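Local coordinates for protein AimR transcriptional regulator (Bacillus phage phi3T, PDB 5ZVV) that activates transcription of the phage aimX locus as a homodimer, and is switched off by the arbitrium peptide, as part of the switch between lysis and lysogeny, at residues L94-K97 with I98-N101; S82-Y85 with S86-Q90; L270-L273 with S274-K278. One frame throughout, in Å; residues are numbered along the deposited sequence.

In the fold
Followed from the N terminus, the three contacts come in series, none enclosing or crossing another; each joins successive turns of a single helix, so none closes a loop. Contact 2 comes first, in the last turns of helix 77-88, and contact 1 follows in helix 92-103. These consecutive helices pack together: the two contacts have centres about 10 Å apart, and Thr-95 OG1 lies 2.7 Å from Ser-86 OG, probably hydrogen-bonded. Contact 3, at the end of helix 260-277, lies on the opposite side of the chain's centre, its centre about 41 Å from that of contact 1; its helix packs on helices 243-252, 291-304 and 361-369. All three belong to the all-helical, TPR-like AimR region.

Contact 1: L94-K97 with I98-N101; sequences LTDK and IIIN
Leu-94 and Ile-98 lie one turn apart on helix 92-103, where four backbone bonds run from residue i+4 to i, from Ile-98 N to Leu-94 O (2.9 Å) through Asn-101 N to Lys-97 O (3.0 Å). On one flank Ile-98 CD1 comes to 3.8 Å from Leu-94 CG, and the two side chains pass at a slant. The torsions explain the meeting: a chi1 of 179° sets Leu-94 CG beside its carbonyl carbon, on the side of the next turn, while Ile-98 holds CG1 beside its own N (chi1 -61°) and swings it back. One residue on, Ile-99 repeats the pattern more loosely, its CD1 4.0 Å from Thr-95 CG2. Thr-95 OG1 bonds to Ser-86 OG of helix 77-88 and to Trp-91 O just before its own helix; Asp-96 OD1 forms a salt bridge with Arg-121 NE of helix 108-124.

Towards the C-terminal end of the stretch a water donates to Lys-97 O (2.8 Å) and to Asn-101 OD1 (3.1 Å), so this carbonyl receives both the water and the amide of Asn-101. The chemistry is therefore divided around the helix: buried aliphatic branches pack towards helices 61-69, 77-88 and 108-124, whereas the bound water bridges Lys-97 and Asn-101 on the outer side, where Lys-97 and Ile-100 are exposed.

Contact 2: S82-Y85 with S86-Q90; sequences SVEY and SDINQ
Tyr-85 and Asn-89 meet through both backbone and side chain near the end of helix 77-88. Hydrogen bonds come first. Tyr-85 O takes two donors from the same residue, the amide Asn-89 N at 3.2 Å and the side-chain Asn-89 ND2 at 2.7 Å, which reach it from opposite faces of the carbonyl plane. The side-chain bond is fairly straight (N-H...O 159°), and the oxygen lies close to the plane of the Asn-89 amide. The preceding residues keep the i+4 pattern, as in Ile-88 N to Glu-84 O at 2.9 Å. With positive phi and two bonds back into the last turn, one of them Gln-90 N to Asp-87 O (3.0 Å), Gln-90 makes a Schellman motif.

Packing is the second kind. The same Asn-89 ND2 sits 3.3 Å above the plane of the Tyr-85 ring, over its centre, with ring and amide planes 67° apart. A chi1 of -165° swings the Tyr-85 ring along the helix, beneath the Asn-89 amide. Its OH bonds to Glu-61 OE1, which helps to fix the ring. Glu-84 bends at chi2, bringing OE2 to 3.9 Å from Ile-88 CB.

Charge is the third kind. Glu-84 OE2 and Asp-87 OD2 both form salt bridges with Arg-192, which probably offsets the proximity of the two acids; Ser-188 OG and Tyr-117 OH also hold the Glu-84 carboxylate.

Most of the stretch is buried among helices, though Asn-89 is partly exposed and Gln-90 exposed: Tyr-85 and Ser-82 face helix 61-69, Val-83 and Ser-86 face helix 92-103, and Glu-84 and Ile-88 face helix 184-203.

Contact 3: L270-L273 with S274-K278; sequences LCFL and SNIWK
Phe-272 and Ile-276 form the tight part of this contact, near the end of helix 260-277. Ile-276 CG1 stands over one face of the phenyl ring in a CH-pi contact, 3.9 Å from the centroid of the Phe-272 ring and 19° off its normal, displaced towards the rim. A chi1 near -175° turns the Phe-272 ring towards the C-terminal end of the helix, where it receives the isoleucine branch. A second close pair joins Leu-273 CD1 to Trp-277 CD1 at 3.7 Å, while Leu-273 O lies in the indole plane at its edge.

On the Ser-274 side, Leu-270 O accepts from both Ser-274 N (2.9 Å) and Ser-274 OG (3.1 Å), which approach from opposite faces of the carbonyl plane. Asn-275 OD1 is held by Asn-281 ND2.

The loose side lies at Trp-277, partly exposed, and Lys-278, exposed; Ile-276 is also partly exposed, though its CG1 packs on the ring. Lys-278, with positive phi, is the C-prime residue of a Schellman motif whose bond from Lys-278 N to Asn-275 O is weak (3.4 Å).

Helices 291-304 and 361-369 meet Phe-272 and Ile-276, and helix 243-252 meets Leu-270 and Leu-273. Trp-277 NE1 bonds to Ile-239 O, and the indole meets the Tyr-243 ring, tying this helix end to the loop before helix 243-252 and to that helix's start.

Contact 1: L94-K97 with I98-N101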
# COMPACT_ATOMS: atom_id res chain seq x y z
N LEU A 94 26.03 0.02 19.47
CA LEU A 94 27.17 0.39 18.64
C LEU A 94 26.72 1.19 17.43
O LEU A 94 27.34 2.21 17.09
CB LEU A 94 27.92 -0.87 18.21
CG LEU A 94 29.14 -0.68 17.31
CD1 LEU A 94 30.20 0.14 18.02
CD2 LEU A 94 29.70 -2.03 16.89
N THR A 95 25.64 0.76 16.77
CA THR A 95 25.16 1.45 15.58
C THR A 95 24.85 2.91 15.88
O THR A 95 25.21 3.80 15.10
CB THR A 95 23.92 0.75 15.02
OG1 THR A 95 24.25 -0.59 14.63
CG2 THR A 95 23.38 1.50 13.81
N ASP A 96 24.19 3.18 17.01
CA ASP A 96 23.82 4.55 17.32
C ASP A 96 25.04 5.38 17.70
O ASP A 96 25.13 6.57 17.34
CB ASP A 96 22.77 4.57 18.44
CG ASP A 96 21.45 3.97 18.00
OD1 ASP A 96 21.17 3.97 16.78
OD2 ASP A 96 20.69 3.50 18.87
N LYS A 97 26.00 4.78 18.42
CA LYS A 97 27.24 5.50 18.69
C LYS A 97 27.95 5.89 17.40
O LYS A 97 28.39 7.04 17.23
CB LYS A 97 28.15 4.64 19.58
CG LYS A 97 27.61 4.43 20.99
CD LYS A 97 28.50 3.50 21.79
CE LYS A 97 27.88 3.20 23.15
NZ LYS A 97 28.68 2.22 23.93
N ILE A 98 28.07 4.94 16.46
CA ILE A 98 28.72 5.22 15.19
C ILE A 98 27.94 6.28 14.41
O ILE A 98 28.54 7.13 13.74
CB ILE A 98 28.89 3.93 14.37
CG1 ILE A 98 29.76 2.92 15.13
CG2 ILE A 98 29.51 4.23 13.01
CD1 ILE A 98 29.97 1.62 14.40
N ILE A 99 26.61 6.24 14.48
CA ILE A 99 25.81 7.25 13.80
C ILE A 99 26.11 8.64 14.35
O ILE A 99 26.22 9.62 13.60
CB ILE A 99 24.31 6.92 13.90
CG1 ILE A 99 23.97 5.71 13.03
CG2 ILE A 99 23.45 8.11 13.49
CD1 ILE A 99 22.51 5.32 13.08
N ILE A 100 26.27 8.74 15.67
CA ILE A 100 26.65 10.02 16.27
C ILE A 100 28.01 10.47 15.75
O ILE A 100 28.20 11.63 15.37
CB ILE A 100 26.63 9.92 17.81
CG1 ILE A 100 25.18 9.79 18.31
CG2 ILE A 100 27.32 11.13 18.43
CD1 ILE A 100 25.07 9.45 19.77
N ASN A 101 28.99 9.55 15.72
CA ASN A 101 30.31 9.92 15.23
C ASN A 101 30.27 10.37 13.77
O ASN A 101 30.97 11.31 13.38
CB ASN A 101 31.29 8.75 15.40
CG ASN A 101 31.63 8.48 16.85
OD1 ASN A 101 31.39 9.30 17.72
ND2 ASN A 101 32.20 7.31 17.11
O HOH W 1 29.26 8.23 19.64

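Contact 2: S82-Y85 with S86-Q90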
# COMPACT_ATOMS: atom_id res chain seq x y z
N SER A 82 31.59 0.57 8.71
CA SER A 82 31.35 0.10 10.07
C SER A 82 29.90 0.31 10.48
O SER A 82 29.31 -0.53 11.16
CB SER A 82 32.29 0.79 11.05
OG SER A 82 31.76 2.02 11.49
N VAL A 83 29.29 1.43 10.06
CA VAL A 83 27.89 1.64 10.43
C VAL A 83 26.99 0.64 9.72
O VAL A 83 26.02 0.14 10.30
CB VAL A 83 27.45 3.10 10.19
CG1 VAL A 83 27.01 3.34 8.75
CG2 VAL A 83 26.33 3.48 11.15
N GLU A 84 27.32 0.30 8.47
CA GLU A 84 26.50 -0.69 7.77
C GLU A 84 26.64 -2.08 8.38
O GLU A 84 25.65 -2.78 8.60
CB GLU A 84 26.84 -0.72 6.28
CG GLU A 84 26.33 -1.97 5.54
CD GLU A 84 24.82 -2.16 5.62
OE1 GLU A 84 24.10 -1.23 6.01
OE2 GLU A 84 24.35 -3.27 5.27
N TYR A 85 27.88 -2.49 8.67
CA TYR A 85 28.08 -3.80 9.30
C TYR A 85 27.43 -3.85 10.68
O TYR A 85 26.83 -4.87 11.05
CB TYR A 85 29.58 -4.10 9.40
CG TYR A 85 29.89 -5.55 9.70
CD1 TYR A 85 29.70 -6.54 8.74
CD2 TYR A 85 30.38 -5.93 10.95
CE1 TYR A 85 29.99 -7.86 9.02
CE2 TYR A 85 30.67 -7.25 11.23
CZ TYR A 85 30.47 -8.21 10.26
OH TYR A 85 30.76 -9.53 10.53
N SER A 86 27.53 -2.77 11.45
CA SER A 86 26.91 -2.75 12.77
C SER A 86 25.40 -2.86 12.66
O SER A 86 24.77 -3.63 13.41
CB SER A 86 27.30 -1.47 13.51
OG SER A 86 26.81 -1.48 14.84
N ASP A 87 24.79 -2.13 11.72
CA ASP A 87 23.33 -2.13 11.65
C ASP A 87 22.79 -3.44 11.08
O ASP A 87 21.73 -3.91 11.51
CB ASP A 87 22.84 -0.95 10.82
CG ASP A 87 21.33 -0.86 10.81
OD1 ASP A 87 20.76 -0.42 11.83
OD2 ASP A 87 20.71 -1.24 9.79
N ILE A 88 23.49 -4.05 10.12
CA ILE A 88 22.99 -5.30 9.57
C ILE A 88 23.06 -6.42 10.60
O ILE A 88 22.26 -7.36 10.57
CB ILE A 88 23.73 -5.67 8.27
CG1 ILE A 88 22.91 -6.68 7.46
CG2 ILE A 88 25.11 -6.23 8.57
CD1 ILE A 88 23.52 -7.04 6.12
N ASN A 89 24.01 -6.33 11.53
CA ASN A 89 24.09 -7.28 12.64
C ASN A 89 23.12 -6.95 13.77
O ASN A 89 23.02 -7.74 14.71
CB ASN A 89 25.51 -7.33 13.20
CG ASN A 89 26.45 -8.18 12.36
OD1 ASN A 89 26.42 -9.41 12.42
ND2 ASN A 89 27.30 -7.52 11.58
N GLN A 90 22.43 -5.81 13.69
CA GLN A 90 21.51 -5.34 14.74
C GLN A 90 22.25 -5.08 16.05
O GLN A 90 21.73 -5.34 17.14
CB GLN A 90 20.35 -6.32 14.94
CG GLN A 90 19.38 -6.37 13.77
CD GLN A 90 18.30 -7.42 13.95
OE1 GLN A 90 18.28 -8.15 14.94
NE2 GLN A 90 17.40 -7.52 12.97

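Contact 3: L270-L273 with S274-K278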
# COMPACT_ATOMS: atom_id res chain seq x y z
N LEU A 270 10.52 -24.59 15.44
CA LEU A 270 10.53 -26.04 15.58
C LEU A 270 9.32 -26.53 16.38
O LEU A 270 8.82 -27.63 16.13
CB LEU A 270 11.82 -26.50 16.25
CG LEU A 270 13.08 -26.42 15.39
CD1 LEU A 270 14.34 -26.50 16.24
CD2 LEU A 270 13.06 -27.54 14.35
N CYS A 271 8.85 -25.72 17.32
CA CYS A 271 7.68 -26.08 18.11
C CYS A 271 6.42 -26.09 17.25
O CYS A 271 5.61 -27.03 17.32
CB CYS A 271 7.53 -25.11 19.29
SG CYS A 271 6.16 -25.48 20.39
N PHE A 272 6.25 -25.05 16.43
CA PHE A 272 5.14 -25.04 15.48
C PHE A 272 5.24 -26.22 14.52
O PHE A 272 4.24 -26.88 14.23
CB PHE A 272 5.11 -23.73 14.72
CG PHE A 272 3.92 -23.59 13.81
CD1 PHE A 272 2.66 -23.33 14.33
CD2 PHE A 272 4.05 -23.74 12.44
CE1 PHE A 272 1.56 -23.21 13.50
CE2 PHE A 272 2.95 -23.62 11.60
CZ PHE A 272 1.71 -23.35 12.13
N LEU A 273 6.44 -26.48 14.00
CA LEU A 273 6.62 -27.58 13.06
C LEU A 273 6.21 -28.91 13.69
O LEU A 273 5.39 -29.65 13.12
CB LEU A 273 8.08 -27.64 12.61
CG LEU A 273 8.40 -28.73 11.59
CD1 LEU A 273 7.74 -28.43 10.25
CD2 LEU A 273 9.91 -28.89 11.43
N SER A 274 6.76 -29.23 14.86
CA SER A 274 6.49 -30.53 15.48
C SER A 274 5.04 -30.63 15.94
O SER A 274 4.47 -31.73 15.94
CB SER A 274 7.45 -30.78 16.64
OG SER A 274 7.29 -29.81 17.66
N ASN A 275 4.43 -29.51 16.34
CA ASN A 275 3.00 -29.52 16.62
C ASN A 275 2.20 -29.83 15.36
O ASN A 275 1.23 -30.59 15.40
CB ASN A 275 2.56 -28.17 17.19
CG ASN A 275 2.97 -28.00 18.64
OD1 ASN A 275 3.27 -28.97 19.33
ND2 ASN A 275 2.98 -26.76 19.10
N ILE A 276 2.60 -29.24 14.23
CA ILE A 276 1.91 -29.47 12.96
C ILE A 276 1.97 -30.94 12.58
O ILE A 276 0.96 -31.55 12.21
CB ILE A 276 2.50 -28.57 11.86
CG1 ILE A 276 2.02 -27.13 12.01
CG2 ILE A 276 2.15 -29.11 10.47
CD1 ILE A 276 0.53 -27.00 11.88
N TRP A 277 3.15 -31.53 12.67
CA TRP A 277 3.33 -32.92 12.25
C TRP A 277 3.17 -33.91 13.39
O TRP A 277 3.37 -35.11 13.17
CB TRP A 277 4.70 -33.09 11.59
CG TRP A 277 4.81 -32.33 10.31
CD1 TRP A 277 5.11 -31.01 10.16
CD2 TRP A 277 4.62 -32.85 8.99
NE1 TRP A 277 5.12 -30.67 8.83
CE2 TRP A 277 4.82 -31.78 8.09
CE3 TRP A 277 4.30 -34.11 8.48
CZ2 TRP A 277 4.70 -31.94 6.71
CZ3 TRP A 277 4.19 -34.26 7.11
CH2 TRP A 277 4.39 -33.18 6.24
N LYS A 278 2.79 -33.45 14.58
CA LYS A 278 2.63 -34.29 15.76
C LYS A 278 3.87 -35.16 15.98
O LYS A 278 3.79 -36.37 16.17
CB LYS A 278 1.35 -35.12 15.67
CG LYS A 278 0.11 -34.25 15.57
CD LYS A 278 -1.18 -35.04 15.54
CE LYS A 278 -2.37 -34.12 15.27
NZ LYS A 278 -3.67 -34.84 15.21